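Local coordinates for protein metazoan TIR-STING fusion (Crassostrea gigas, PDB 6WT6) that joins a TIR domain to a STING-type ligand-binding domain in one polypeptide, as a metazoan TIR-STING fusion, at residues D194-K197 with T198-W202. Numbering follows the deposited sequence.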
# COMPACT_ATOMS: atom_id res chain seq x y z
N ASP A 194 -11.51 15.41 16.85
CA ASP A 194 -12.54 16.24 17.46
C ASP A 194 -13.94 15.97 16.92
O ASP A 194 -14.86 16.73 17.21
CB ASP A 194 -12.19 17.72 17.30
CG ASP A 194 -11.13 18.19 18.29
OD1 ASP A 194 -10.95 17.52 19.33
OD2 ASP A 194 -10.49 19.23 18.03
N LEU A 195 -14.12 14.89 16.15
CA LEU A 195 -15.42 14.63 15.54
C LEU A 195 -16.49 14.32 16.58
O LEU A 195 -17.65 14.74 16.43
CB LEU A 195 -15.30 13.49 14.53
CG LEU A 195 -16.54 13.02 13.75
CD1 LEU A 195 -16.14 12.63 12.34
CD2 LEU A 195 -17.19 11.84 14.45
N ASP A 196 -16.12 13.61 17.65
CA ASP A 196 -17.09 13.29 18.70
C ASP A 196 -17.69 14.55 19.32
O ASP A 196 -18.86 14.55 19.71
CB ASP A 196 -16.43 12.43 19.78
CG ASP A 196 -15.31 13.15 20.52
OD1 ASP A 196 -14.65 14.03 19.91
OD2 ASP A 196 -15.08 12.84 21.71
N LYS A 197 -16.91 15.63 19.41
CA LYS A 197 -17.46 16.90 19.86
C LYS A 197 -18.47 17.45 18.85
O LYS A 197 -19.54 17.93 19.23
CB LYS A 197 -16.34 17.91 20.10
CG LYS A 197 -15.34 17.51 21.17
CD LYS A 197 -14.26 18.56 21.32
CE LYS A 197 -13.23 18.14 22.35
NZ LYS A 197 -13.85 17.84 23.67
N THR A 198 -18.13 17.39 17.57
CA THR A 198 -19.04 17.88 16.54
C THR A 198 -20.35 17.11 16.55
O THR A 198 -21.43 17.69 16.40
CB THR A 198 -18.37 17.79 15.17
OG1 THR A 198 -17.09 18.43 15.22
CG2 THR A 198 -19.22 18.48 14.11
N VAL A 199 -20.27 15.79 16.74
CA VAL A 199 -21.46 14.94 16.73
C VAL A 199 -22.36 15.26 17.92
O VAL A 199 -23.58 15.40 17.78
CB VAL A 199 -21.06 13.46 16.69
CG1 VAL A 199 -22.27 12.57 16.95
CG2 VAL A 199 -20.42 13.12 15.36
N ARG A 200 -21.76 15.39 19.11
CA ARG A 200 -22.55 15.69 20.29
C ARG A 200 -23.23 17.04 20.19
O ARG A 200 -24.35 17.21 20.69
CB ARG A 200 -21.67 15.63 21.54
CG ARG A 200 -21.18 14.23 21.88
CD ARG A 200 -20.64 14.16 23.29
NE ARG A 200 -19.55 15.09 23.52
CZ ARG A 200 -18.26 14.78 23.42
NH1 ARG A 200 -17.89 13.55 23.09
NH2 ARG A 200 -17.34 15.71 23.65
N GLN A 201 -22.59 18.02 19.54
CA GLN A 201 -23.24 19.31 19.35
C GLN A 201 -24.44 19.17 18.41
O GLN A 201 -25.51 19.73 18.67
CB GLN A 201 -22.25 20.33 18.81
CG GLN A 201 -22.90 21.66 18.45
CD GLN A 201 -21.90 22.68 17.94
OE1 GLN A 201 -20.92 23.00 18.61
NE2 GLN A 201 -22.16 23.20 16.75
N TRP A 202 -24.27 18.43 17.31
CA TRP A 202 -25.39 18.19 16.41
C TRP A 202 -26.49 17.40 17.11
O TRP A 202 -27.67 17.72 17.00
CB TRP A 202 -24.91 17.46 15.15
CG TRP A 202 -25.94 17.41 14.05
CD1 TRP A 202 -26.00 18.23 12.95
CD2 TRP A 202 -27.05 16.51 13.94
NE1 TRP A 202 -27.08 17.89 12.17
CE2 TRP A 202 -27.74 16.83 12.75
CE3 TRP A 202 -27.52 15.45 14.73
CZ2 TRP A 202 -28.88 16.14 12.34
CZ3 TRP A 202 -28.66 14.77 14.31
CH2 TRP A 202 -29.32 15.12 13.13
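Asp196 and Arg200, one turn apart on helix 176-204 of the STING domain, run alongside each other in one direction, joined by a salt bridge of 3.2 Å from Arg200 NH1 to Asp196 OD2. The two flat groups are nearly perpendicular, their planes 84° apart. NH1 reaches the carboxylate from above its plane, and OD2 in turn sits somewhat out of the guanidinium plane. Arg200 gets there by folding back at chi3 (-59°), which turns one face of the guanidinium to the backbone, with Asp196 O and Lys197 CA beneath the border of that face. In Asp196, CG stands between the backbone N and the carbonyl carbon (chi1 64°), a rotation that also takes OD1 to 2.8 Å from Lys197 N in a weak, bent hydrogen bond. Lys197 flanks Arg200, its CG 3.7 Å from Arg200 NH2, and the bend at its end brings NZ within 4.1 Å of that same nitrogen.

On the buried side, Leu195 CD2 meets Val199 CG2 at 3.6 Å, the two side chains crossing at a slant and packing on Leu216, Met212 and Leu243 of strands 212-221 and 238-243. The turn is less regular at Asp194, whose carbonyl O takes three weak bonds, from Lys197 N, Thr198 N and Thr198 OG1. Asp196 and Arg200 are partly exposed beside Glu214. Asp196, and more distantly Glu214 through a long, weak ion pair with Arg200 NH1, probably offset the clustered positive charge of Lys197 and Arg200.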